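Local atomic coordinates of lipoprotein (Mycoplasma mycoides subsp. capri, PDB entry 7ADK), a protein that probably cleaves proteins, being a mycoplasma lipoprotein of a peptidase family related to the chymotrypsin-like proteases of the PA clan. Residues Asn410-Lys413 with Lys414-Thr417; Lys453-Lys456 with Asp457-Ser461; Glu603-Tyr606 with Ala607-Asp610; Glu652-Leu655 with Lys656-Lys659; Leu712-Ala715 with Phe716-Val719. One frame throughout, in Å; residues are numbered along the deposited sequence.

Contact 1: Asn410-Lys413 with Lys414-Thr417; sequences NEKK and KEKT
Lys412 and Glu415 mark the two ends of a type I beta turn that follows on from helix 402-412. The turn is fastened by Glu415 N, which donates to Lys412 O at 3.1 Å, while one residue earlier Lys414 N reaches Glu411 O at 3.1 Å. Both bonds span three residues, so the chain stays coiled briefly before leading off towards strand 421-433. Across this exit Lys414 turns back on the helix: with CG beside its own backbone N (chi1 -42°) and a bend only at the last torsion, its chain runs alongside Asn410 and Glu411. There NZ lies 2.9 Å from Asn410 O and 2.8 Å from Asn410 OD1. One ammonium thus bridges backbone and side chain of a single residue, approaching each carbonyl from above its plane, 40° and 38° out. This satisfies a backbone carbonyl of the helix. At the end of the turn Glu415 lays CG against Lys412 O at 3.2 Å, and its carboxylate passes the aliphatic part of Lys412, whose amine bonds Gln298 instead. Glu415 OE1 in turn accepts from Thr417 OG1 at 2.7 Å through its anti lone pair.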
loop_
_atom_site.group_PDB
_atom_site.type_symbol
_atom_site.label_atom_id
_atom_site.label_comp_id
_atom_site.label_asym_id
_atom_site.label_seq_id
_atom_site.Cartn_x
_atom_site.Cartn_y
_atom_site.Cartn_z
ATOM N N ASN B 410 13.012 34.208 6.962
ATOM C CA ASN B 410 12.946 34.688 8.330
ATOM C C ASN B 410 11.703 35.561 8.608
ATOM O O ASN B 410 11.308 35.640 9.767
ATOM C CB ASN B 410 14.281 35.368 8.668
ATOM C CG ASN B 410 14.520 35.469 10.160
ATOM O OD1 ASN B 410 14.076 36.390 10.826
ATOM N ND2 ASN B 410 15.246 34.541 10.732
ATOM N N GLU B 411 11.029 36.150 7.600
ATOM C CA GLU B 411 9.695 36.741 7.786
ATOM C C GLU B 411 8.543 35.741 7.584
ATOM O O GLU B 411 7.555 35.832 8.313
ATOM C CB GLU B 411 9.500 38.038 6.984
ATOM C CG GLU B 411 9.352 37.901 5.468
ATOM C CD GLU B 411 8.818 39.189 4.832
ATOM O OE1 GLU B 411 7.622 39.514 5.014
ATOM O OE2 GLU B 411 9.569 39.893 4.129
ATOM N N LYS B 412 8.674 34.728 6.714
ATOM C CA LYS B 412 7.688 33.634 6.626
ATOM C C LYS B 412 7.644 32.802 7.913
ATOM O O LYS B 412 6.572 32.425 8.364
ATOM C CB LYS B 412 7.953 32.740 5.402
ATOM C CG LYS B 412 6.629 32.122 4.912
ATOM C CD LYS B 412 6.723 30.667 4.465
ATOM C CE LYS B 412 7.609 30.458 3.231
ATOM N NZ LYS B 412 7.773 29.012 2.931
ATOM N N LYS B 413 8.790 32.612 8.572
ATOM C CA LYS B 413 8.956 32.001 9.906
ATOM C C LYS B 413 8.169 32.724 11.018
ATOM O O LYS B 413 7.909 32.123 12.055
ATOM C CB LYS B 413 10.471 31.953 10.194
ATOM C CG LYS B 413 10.883 31.261 11.501
ATOM C CD LYS B 413 12.403 31.121 11.616
ATOM C CE LYS B 413 12.875 30.604 12.983
ATOM N NZ LYS B 413 12.649 29.171 13.210
ATOM N N LYS B 414 7.752 33.983 10.820
ATOM C CA LYS B 414 6.940 34.745 11.791
ATOM C C LYS B 414 5.426 34.609 11.587
ATOM O O LYS B 414 4.669 35.101 12.422
ATOM C CB LYS B 414 7.361 36.229 11.837
ATOM C CG LYS B 414 8.882 36.432 11.809
ATOM C CD LYS B 414 9.325 37.854 12.166
ATOM C CE LYS B 414 10.758 38.177 11.715
ATOM N NZ LYS B 414 11.766 37.214 12.183
ATOM N N GLU B 415 4.943 33.970 10.515
ATOM C CA GLU B 415 3.512 33.677 10.327
ATOM C C GLU B 415 3.192 32.209 10.646
ATOM O O GLU B 415 3.799 31.281 10.119
ATOM C CB GLU B 415 2.985 34.103 8.943
ATOM C CG GLU B 415 3.672 33.496 7.715
ATOM C CD GLU B 415 2.903 33.760 6.418
ATOM O OE1 GLU B 415 1.740 33.316 6.291
ATOM O OE2 GLU B 415 3.451 34.427 5.516
ATOM N N LYS B 416 2.201 31.985 11.506
ATOM C CA LYS B 416 1.819 30.666 12.034
ATOM C C LYS B 416 0.809 29.957 11.121
ATOM O O LYS B 416 -0.260 29.523 11.542
ATOM C CB LYS B 416 1.383 30.800 13.499
ATOM C CG LYS B 416 2.475 31.456 14.354
ATOM C CD LYS B 416 2.101 31.538 15.826
ATOM C CE LYS B 416 3.111 32.345 16.635
ATOM N NZ LYS B 416 4.434 31.764 16.680
ATOM N N THR B 417 1.138 29.935 9.835
ATOM C CA THR B 417 0.278 29.494 8.734
ATOM C C THR B 417 0.374 27.988 8.493
ATOM O O THR B 417 -0.604 27.267 8.690
ATOM C CB THR B 417 0.600 30.306 7.472
ATOM O OG1 THR B 417 0.197 31.634 7.689
ATOM C CG2 THR B 417 -0.107 29.838 6.218
#

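Contact 2: Lys453-Lys456 with Asp457-Ser461; sequences KGIK and DGMVS
Ile455 and Met459 meet where a type I beta turn, running from Lys456 to Met459, folds the chain back just ahead of strand 461-467. The first shell is built round one methyl group. Met459 CE lies 3.5 Å from Ile455 CA and 4.0 Å from Ile455 CG2, and it also comes within 3.8 Å of both Lys456 N and Gly454 O. The terminal methyl therefore lies against the backbone of the incoming arm as much as against the isoleucine branch. Met459 owes this reach to its torsions: the chain is stretched as far as SD and then folds at chi3 (-58°), which turns CE in towards Ile455 CA. The backbone link that closes the turn is weak, and the buried methionine side chain adds apolar contact between the two arms.

The next shell comes from strand 289-293 and a loop. Tyr292, on that strand, touches both Ile455 and Met459, and Leu499 adds to the packing on the methionine. Beyond the turn Val460 and Ser461 pair by backbone hydrogen bonds with Lys293, so the turn delivers the chain into the antiparallel sheet of the peptidase-family region. Within the turn itself, Asp457 O takes a weak bond from Lys498 NZ. The closing bond runs from Met459 N to Lys456 O, 3.4 Å long with an angle of 141° at the hydrogen, and against the same oxygen Met459 CB rests at 3.3 Å from Lys456 O.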
loop_
_atom_site.group_PDB
_atom_site.type_symbol
_atom_site.label_atom_id
_atom_site.label_comp_id
_atom_site.label_asym_id
_atom_site.label_seq_id
_atom_site.Cartn_x
_atom_site.Cartn_y
_atom_site.Cartn_z
ATOM N N LYS B 453 15.834 15.681 19.473
ATOM C CA LYS B 453 16.003 17.130 19.245
ATOM C C LYS B 453 14.802 17.826 18.585
ATOM O O LYS B 453 14.766 19.049 18.548
ATOM C CB LYS B 453 17.353 17.462 18.588
ATOM C CG LYS B 453 17.473 17.369 17.060
ATOM C CD LYS B 453 18.812 17.976 16.597
ATOM C CE LYS B 453 18.948 18.070 15.071
ATOM N NZ LYS B 453 20.082 18.928 14.653
ATOM N N GLY B 454 13.801 17.082 18.121
ATOM C CA GLY B 454 12.515 17.633 17.714
ATOM C C GLY B 454 11.683 18.173 18.874
ATOM O O GLY B 454 10.738 18.927 18.658
ATOM N N ILE B 455 12.023 17.830 20.120
ATOM C CA ILE B 455 11.444 18.442 21.313
ATOM C C ILE B 455 12.000 19.870 21.459
ATOM O O ILE B 455 13.103 20.066 21.958
ATOM C CB ILE B 455 11.652 17.565 22.573
ATOM C CG1 ILE B 455 11.135 16.123 22.407
ATOM C CG2 ILE B 455 10.945 18.189 23.773
ATOM C CD1 ILE B 455 11.540 15.183 23.521
ATOM N N LYS B 456 11.240 20.868 20.998
ATOM C CA LYS B 456 11.545 22.312 20.979
ATOM C C LYS B 456 10.518 23.123 21.774
ATOM O O LYS B 456 9.379 22.682 21.935
ATOM C CB LYS B 456 11.582 22.828 19.534
ATOM C CG LYS B 456 12.632 22.165 18.637
ATOM C CD LYS B 456 12.702 22.916 17.314
ATOM C CE LYS B 456 13.732 22.336 16.363
ATOM N NZ LYS B 456 13.894 23.111 15.159
ATOM N N ASP B 457 10.872 24.313 22.256
ATOM C CA ASP B 457 9.934 25.094 23.088
ATOM C C ASP B 457 8.719 25.654 22.324
ATOM O O ASP B 457 7.660 25.868 22.917
ATOM C CB ASP B 457 10.646 26.235 23.830
ATOM C CG ASP B 457 11.775 25.779 24.756
ATOM O OD1 ASP B 457 12.806 25.276 24.258
ATOM O OD2 ASP B 457 11.657 25.991 25.985
ATOM N N GLY B 458 8.811 25.862 21.012
ATOM C CA GLY B 458 7.711 26.357 20.182
ATOM C C GLY B 458 6.662 25.307 19.790
ATOM O O GLY B 458 5.844 25.557 18.912
ATOM N N MET B 459 6.690 24.111 20.381
ATOM C CA MET B 459 5.902 22.954 19.943
ATOM C C MET B 459 4.396 23.104 20.202
ATOM O O MET B 459 3.982 23.476 21.298
ATOM C CB MET B 459 6.472 21.705 20.610
ATOM C CG MET B 459 5.908 20.409 20.056
ATOM S SD MET B 459 6.178 18.991 21.127
ATOM C CE MET B 459 7.948 18.984 21.253
ATOM N N VAL B 460 3.565 22.779 19.209
ATOM C CA VAL B 460 2.100 22.908 19.269
ATOM C C VAL B 460 1.382 21.603 19.597
ATOM O O VAL B 460 0.306 21.645 20.181
ATOM C CB VAL B 460 1.518 23.543 17.996
ATOM C CG1 VAL B 460 2.002 24.977 17.857
ATOM C CG2 VAL B 460 1.795 22.788 16.709
ATOM N N SER B 461 1.955 20.451 19.255
ATOM C CA SER B 461 1.409 19.138 19.623
ATOM C C SER B 461 2.445 18.013 19.604
ATOM O O SER B 461 3.470 18.099 18.939
ATOM C CB SER B 461 0.192 18.761 18.766
ATOM O OG SER B 461 0.587 18.624 17.416
#

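Contact 3: Glu603-Tyr606 with Ala607-Asp610; sequences EQTY and AKFD
Tyr606 O is gripped by two amides where the chain runs on from the short helix 603-606: Phe609 N donates from 2.9 Å, and Asp610 N adds a weak bond of 3.1 Å. The other bonds differ in span. Ala607 N bonds four residues back, to Glu603 O at 3.2 Å, whereas Lys608 N reaches only three back, to Thr605 O at 3.1 Å. Two aromatic side chains leave this turn for the interior. Phe609 sets its ring edge against the helix, with CD2 at 3.5 Å from Thr605 O and that oxygen lying in the ring plane. Tyr606, its CG anti to the backbone N (chi1 -171°), sends its ring across the path of Asp610, the two side chains at about a right angle and ring and carboxylate planes 44° apart. Both aromatic rings meet Phe697, and Tyr606 OH bonds Pro710 O, tying this segment to the chain just before strand 712-714. Two salt bridges lead to other parts of the chain, Glu603 to Lys709 and Lys608 to Asp598. Lys608 CG is 3.5 Å from Gln604 O, and beyond it the chain bends at chi3 (-73°), which brings Lys608 CE to 3.9 Å from Thr605 CA. Where tyrosine and aspartate meet, Tyr606 CE2 stands 4.1 Å from Asp610 CB.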
loop_
_atom_site.group_PDB
_atom_site.type_symbol
_atom_site.label_atom_id
_atom_site.label_comp_id
_atom_site.label_asym_id
_atom_site.label_seq_id
_atom_site.Cartn_x
_atom_site.Cartn_y
_atom_site.Cartn_z
ATOM N N GLU B 603 34.412 -14.275 20.905
ATOM C CA GLU B 603 34.146 -15.230 19.819
ATOM C C GLU B 603 32.968 -16.178 20.097
ATOM O O GLU B 603 32.212 -16.516 19.187
ATOM C CB GLU B 603 35.437 -16.006 19.511
ATOM C CG GLU B 603 35.459 -16.728 18.156
ATOM C CD GLU B 603 35.249 -15.792 16.960
ATOM O OE1 GLU B 603 34.759 -16.256 15.906
ATOM O OE2 GLU B 603 35.571 -14.589 17.050
ATOM N N GLN B 604 32.762 -16.576 21.352
ATOM C CA GLN B 604 31.627 -17.410 21.733
ATOM C C GLN B 604 30.292 -16.660 21.690
ATOM O O GLN B 604 29.254 -17.297 21.563
ATOM C CB GLN B 604 31.873 -18.091 23.093
ATOM C CG GLN B 604 31.594 -17.276 24.368
ATOM C CD GLN B 604 32.603 -16.178 24.684
ATOM O OE1 GLN B 604 33.568 -15.936 23.975
ATOM N NE2 GLN B 604 32.418 -15.465 25.764
ATOM N N THR B 605 30.286 -15.327 21.771
ATOM C CA THR B 605 29.053 -14.547 21.599
ATOM C C THR B 605 28.704 -14.401 20.132
ATOM O O THR B 605 27.575 -14.690 19.756
ATOM C CB THR B 605 29.130 -13.150 22.193
ATOM O OG1 THR B 605 29.605 -13.182 23.509
ATOM C CG2 THR B 605 27.760 -12.482 22.230
ATOM N N TYR B 606 29.653 -13.983 19.291
ATOM C CA TYR B 606 29.387 -13.786 17.868
ATOM C C TYR B 606 28.903 -15.078 17.206
ATOM O O TYR B 606 27.966 -15.057 16.414
ATOM C CB TYR B 606 30.636 -13.221 17.179
ATOM C CG TYR B 606 30.374 -12.784 15.752
ATOM C CD1 TYR B 606 29.753 -11.547 15.510
ATOM C CD2 TYR B 606 30.638 -13.649 14.681
ATOM C CE1 TYR B 606 29.335 -11.195 14.219
ATOM C CE2 TYR B 606 30.204 -13.314 13.388
ATOM C CZ TYR B 606 29.524 -12.103 13.166
ATOM O OH TYR B 606 29.018 -11.840 11.944
ATOM N N ALA B 607 29.480 -16.223 17.579
ATOM C CA ALA B 607 29.113 -17.523 17.030
ATOM C C ALA B 607 27.640 -17.917 17.242
ATOM O O ALA B 607 27.142 -18.792 16.538
ATOM C CB ALA B 607 30.046 -18.562 17.609
ATOM N N LYS B 608 26.936 -17.299 18.201
ATOM C CA LYS B 608 25.501 -17.493 18.447
ATOM C C LYS B 608 24.633 -16.792 17.394
ATOM O O LYS B 608 23.500 -17.199 17.199
ATOM C CB LYS B 608 25.127 -17.032 19.867
ATOM C CG LYS B 608 25.805 -17.857 20.964
ATOM C CD LYS B 608 25.301 -17.572 22.388
ATOM C CE LYS B 608 25.760 -16.224 22.957
ATOM N NZ LYS B 608 25.186 -15.942 24.297
ATOM N N PHE B 609 25.151 -15.785 16.694
ATOM C CA PHE B 609 24.491 -15.067 15.598
ATOM C C PHE B 609 25.049 -15.443 14.206
ATOM O O PHE B 609 24.484 -15.068 13.183
ATOM C CB PHE B 609 24.686 -13.567 15.841
ATOM C CG PHE B 609 24.108 -12.984 17.117
ATOM C CD1 PHE B 609 22.849 -12.363 17.099
ATOM C CD2 PHE B 609 24.858 -12.982 18.301
ATOM C CE1 PHE B 609 22.348 -11.736 18.248
ATOM C CE2 PHE B 609 24.350 -12.367 19.455
ATOM C CZ PHE B 609 23.103 -11.732 19.427
ATOM N N ASP B 610 26.176 -16.161 14.154
ATOM C CA ASP B 610 26.923 -16.517 12.948
ATOM C C ASP B 610 26.186 -17.582 12.107
ATOM O O ASP B 610 26.436 -18.781 12.232
ATOM C CB ASP B 610 28.331 -16.954 13.383
ATOM C CG ASP B 610 29.305 -17.223 12.247
ATOM O OD1 ASP B 610 28.991 -16.931 11.079
ATOM O OD2 ASP B 610 30.413 -17.704 12.525
#

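Contact 4: Glu652-Leu655 with Lys656-Lys659; sequences EKQL and KNKK
Asn657, the closing residue of an inverse gamma turn centred on Lys656, turns its side chain back beside Gln654 on the short helix 651-655. Its CB lies 3.3 Å from Gln654 O, close against a carbonyl of that helix. The next atom, CG, is 3.6 Å from Gln654 O: CB is nearest, and the side chain draws gradually away from this oxygen. At the amide the two branches are nearly equally far off: OD1 is 3.9 Å and ND2 4.1 Å from Gln654 O, distances of packing rather than of bonding. A first torsion of -147° swings CG away from the backbone N, and the small second torsion (16°) keeps OD1 on the helix side.

The backbone link is slight. Asn657 N donates to Leu655 O at 2.9 Å, but the angle of 136° at the hydrogen makes it weak, as expected of the tight ring of a gamma turn. Beyond the turn the chain runs on in a lysine-rich loop. The same asparagine packs on Tyr641. Elsewhere on the helix Lys653 forms a salt bridge with Glu650, while Glu652 and Leu655 pack against polar side chains of another protein chain, so that the helix takes some part in the interface with that chain. Back at the asparagine amide, OD1 also passes the aliphatic part of the glutamine, Asn657 OD1 lying 4.2 Å from Gln654 CG.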
loop_
_atom_site.group_PDB
_atom_site.type_symbol
_atom_site.label_atom_id
_atom_site.label_comp_id
_atom_site.label_asym_id
_atom_site.label_seq_id
_atom_site.Cartn_x
_atom_site.Cartn_y
_atom_site.Cartn_z
ATOM N N GLU B 652 -6.951 4.228 -2.108
ATOM C CA GLU B 652 -7.233 5.004 -0.889
ATOM C C GLU B 652 -6.071 5.013 0.108
ATOM O O GLU B 652 -5.759 6.059 0.669
ATOM C CB GLU B 652 -8.486 4.487 -0.193
ATOM C CG GLU B 652 -9.741 4.668 -1.037
ATOM C CD GLU B 652 -10.995 4.174 -0.321
ATOM O OE1 GLU B 652 -11.179 4.468 0.878
ATOM O OE2 GLU B 652 -11.811 3.476 -0.952
ATOM N N LYS B 653 -5.387 3.874 0.295
ATOM C CA LYS B 653 -4.148 3.799 1.090
ATOM C C LYS B 653 -3.071 4.670 0.446
ATOM O O LYS B 653 -2.415 5.448 1.130
ATOM C CB LYS B 653 -3.694 2.327 1.232
ATOM C CG LYS B 653 -4.563 1.558 2.246
ATOM C CD LYS B 653 -4.799 0.067 1.932
ATOM C CE LYS B 653 -3.633 -0.866 2.296
ATOM N NZ LYS B 653 -3.963 -2.299 2.024
ATOM N N GLN B 654 -2.908 4.560 -0.872
ATOM C CA GLN B 654 -1.855 5.238 -1.625
ATOM C C GLN B 654 -2.118 6.726 -1.948
ATOM O O GLN B 654 -1.197 7.414 -2.371
ATOM C CB GLN B 654 -1.580 4.386 -2.872
ATOM C CG GLN B 654 -0.376 4.872 -3.690
ATOM C CD GLN B 654 0.308 3.783 -4.507
ATOM O OE1 GLN B 654 0.287 2.604 -4.195
ATOM N NE2 GLN B 654 0.980 4.142 -5.578
ATOM N N LEU B 655 -3.332 7.259 -1.760
ATOM C CA LEU B 655 -3.685 8.644 -2.112
ATOM C C LEU B 655 -2.953 9.672 -1.241
ATOM O O LEU B 655 -2.083 10.388 -1.731
ATOM C CB LEU B 655 -5.218 8.810 -2.071
ATOM C CG LEU B 655 -5.716 10.221 -2.429
ATOM C CD1 LEU B 655 -5.379 10.591 -3.871
ATOM C CD2 LEU B 655 -7.231 10.277 -2.263
ATOM N N LYS B 656 -3.251 9.709 0.061
ATOM C CA LYS B 656 -2.527 10.508 1.065
ATOM C C LYS B 656 -1.196 9.822 1.427
ATOM O O LYS B 656 -0.996 9.385 2.556
ATOM C CB LYS B 656 -3.425 10.745 2.302
ATOM C CG LYS B 656 -4.765 11.469 2.056
ATOM C CD LYS B 656 -4.611 12.883 1.476
ATOM C CE LYS B 656 -5.957 13.620 1.348
ATOM N NZ LYS B 656 -6.468 14.149 2.639
ATOM N N ASN B 657 -0.319 9.616 0.442
ATOM C CA ASN B 657 0.858 8.741 0.566
ATOM C C ASN B 657 1.883 9.295 1.569
ATOM O O ASN B 657 2.333 8.580 2.462
ATOM C CB ASN B 657 1.488 8.586 -0.843
ATOM C CG ASN B 657 2.148 7.247 -1.120
ATOM O OD1 ASN B 657 1.954 6.259 -0.432
ATOM N ND2 ASN B 657 2.932 7.173 -2.168
ATOM N N LYS B 658 2.254 10.574 1.394
ATOM C CA LYS B 658 3.285 11.271 2.175
ATOM C C LYS B 658 2.757 11.942 3.443
ATOM O O LYS B 658 3.398 11.838 4.486
ATOM C CB LYS B 658 4.070 12.241 1.266
ATOM C CG LYS B 658 3.337 13.527 0.839
ATOM C CD LYS B 658 4.224 14.389 -0.074
ATOM C CE LYS B 658 3.701 15.826 -0.227
ATOM N NZ LYS B 658 2.499 15.922 -1.089
ATOM N N LYS B 659 1.613 12.629 3.375
ATOM C CA LYS B 659 1.008 13.377 4.492
ATOM C C LYS B 659 0.424 12.415 5.523
ATOM O O LYS B 659 -0.292 11.488 5.147
ATOM C CB LYS B 659 -0.093 14.315 3.962
ATOM C CG LYS B 659 0.417 15.608 3.310
ATOM C CD LYS B 659 0.920 16.629 4.343
ATOM C CE LYS B 659 1.154 17.990 3.672
ATOM N NZ LYS B 659 1.567 19.035 4.645
#

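Contact 5: Leu712-Ala715 with Phe716-Val719; sequences LTDA and FITV
Thr718 holds its hydroxyl beside its own backbone N (chi1 -43°), which aims OG1 back at Asp714, whose CG in turn stands anti to its backbone N (chi1 172°) and brings OD1 towards Phe716 N. Two bonds to Asp714 follow from these settings. Thr718 OG1 donates to Asp714 O at 2.8 Å, meeting the carbonyl at a C=O...donor angle of 154° and tilted only modestly from its plane. The second uses the aspartate side chain: Asp714 OD1 accepts a weak bond from Phe716 N at 3.4 Å. Asp714 is thus an N-cap, the last residue of strand 712-714 and the one that precedes the short, weakly bonded helix 715-719. The strand pairs antiparallel with strand 737-747, and the cap sits where the chain passes from the sheet to a helical turn inside the buried part of the peptidase-family region. The other carboxylate oxygen, OD2, is held by the hydroxyls of Tyr796 and Tyr803, and it also lies 3.9 Å from Ile717 CG1; the two tyrosines probably fix the rotation of the capping group. Thr713, whose OG1 bonds Tyr703 O, packs that hydroxyl oxygen 3.6 Å from Thr718 CG2. At the next residue, Ala715 O accepts from both Thr718 N at 3.2 Å and Val719 N at 2.7 Å, the former from well above the carbonyl plane, the latter close to it.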
loop_
_atom_site.group_PDB
_atom_site.type_symbol
_atom_site.label_atom_id
_atom_site.label_comp_id
_atom_site.label_asym_id
_atom_site.label_seq_id
_atom_site.Cartn_x
_atom_site.Cartn_y
_atom_site.Cartn_z
ATOM N N LEU B 712 29.749 -6.222 12.075
ATOM C CA LEU B 712 30.261 -5.457 13.221
ATOM C C LEU B 712 31.135 -4.301 12.740
ATOM O O LEU B 712 31.992 -4.448 11.858
ATOM C CB LEU B 712 31.067 -6.305 14.213
ATOM C CG LEU B 712 30.364 -7.489 14.890
ATOM C CD1 LEU B 712 31.248 -7.992 16.035
ATOM C CD2 LEU B 712 29.014 -7.152 15.502
ATOM N N THR B 713 30.982 -3.128 13.352
ATOM C CA THR B 713 31.796 -1.953 13.033
ATOM C C THR B 713 32.175 -1.108 14.241
ATOM O O THR B 713 31.556 -1.180 15.294
ATOM C CB THR B 713 31.186 -1.133 11.887
ATOM O OG1 THR B 713 32.184 -0.297 11.370
ATOM C CG2 THR B 713 30.015 -0.229 12.225
ATOM N N ASP B 714 33.219 -0.304 14.091
ATOM C CA ASP B 714 33.553 0.783 15.010
ATOM C C ASP B 714 33.291 2.076 14.239
ATOM O O ASP B 714 33.877 2.320 13.182
ATOM C CB ASP B 714 35.008 0.629 15.489
ATOM C CG ASP B 714 35.594 1.789 16.313
ATOM O OD1 ASP B 714 34.967 2.856 16.443
ATOM O OD2 ASP B 714 36.743 1.634 16.808
ATOM N N ALA B 715 32.335 2.864 14.725
ATOM C CA ALA B 715 31.804 3.991 13.991
ATOM C C ALA B 715 32.849 5.067 13.709
ATOM O O ALA B 715 32.862 5.593 12.608
ATOM C CB ALA B 715 30.645 4.588 14.760
ATOM N N PHE B 716 33.752 5.409 14.629
ATOM C CA PHE B 716 34.649 6.534 14.369
ATOM C C PHE B 716 35.684 6.216 13.288
ATOM O O PHE B 716 35.902 7.035 12.397
ATOM C CB PHE B 716 35.248 7.073 15.660
ATOM C CG PHE B 716 36.044 8.338 15.434
ATOM C CD1 PHE B 716 35.383 9.568 15.308
ATOM C CD2 PHE B 716 37.433 8.270 15.263
ATOM C CE1 PHE B 716 36.106 10.729 14.985
ATOM C CE2 PHE B 716 38.157 9.437 14.944
ATOM C CZ PHE B 716 37.491 10.661 14.786
ATOM N N ILE B 717 36.233 5.001 13.266
ATOM C CA ILE B 717 37.178 4.564 12.222
ATOM C C ILE B 717 36.514 4.373 10.840
ATOM O O ILE B 717 37.230 4.248 9.852
ATOM C CB ILE B 717 37.948 3.305 12.709
ATOM C CG1 ILE B 717 38.710 3.565 14.024
ATOM C CG2 ILE B 717 38.920 2.711 11.678
ATOM C CD1 ILE B 717 39.817 4.617 13.949
ATOM N N THR B 718 35.180 4.412 10.736
ATOM C CA THR B 718 34.456 3.912 9.554
ATOM C C THR B 718 33.372 4.867 9.023
ATOM O O THR B 718 33.237 5.056 7.820
ATOM C CB THR B 718 33.824 2.548 9.887
ATOM O OG1 THR B 718 34.704 1.725 10.608
ATOM C CG2 THR B 718 33.403 1.816 8.672
ATOM N N VAL B 719 32.595 5.467 9.921
ATOM C CA VAL B 719 31.318 6.168 9.701
ATOM C C VAL B 719 31.231 7.409 10.610
ATOM O O VAL B 719 30.194 7.706 11.189
ATOM C CB VAL B 719 30.100 5.219 9.881
ATOM C CG1 VAL B 719 28.829 5.772 9.246
ATOM C CG2 VAL B 719 30.296 3.847 9.252
#

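How the contacts relate
All five contacts are places where the chain changes direction, and their chemistry follows their depth. Contact 5 is wholly buried and combines a weak side-chain cap with a threonine hydroxyl and backbone bonds; contacts 2 and 3 are partly buried and combine backbone bonds with apolar or aromatic packing; contacts 1 and 4 lie at the surface, the first using a lysine-to-carbonyl grip, the second little beyond a weak turn. Contacts 3 and 5 touch directly, Tyr606 CD1 packing 3.9 Å from Leu712 CD1. Contacts 1 and 2, whose loops lead into strands of the same antiparallel sheet, approach to about 6 Å between nearest atoms without touching. Both lie across the chain's centre from contacts 3 and 5.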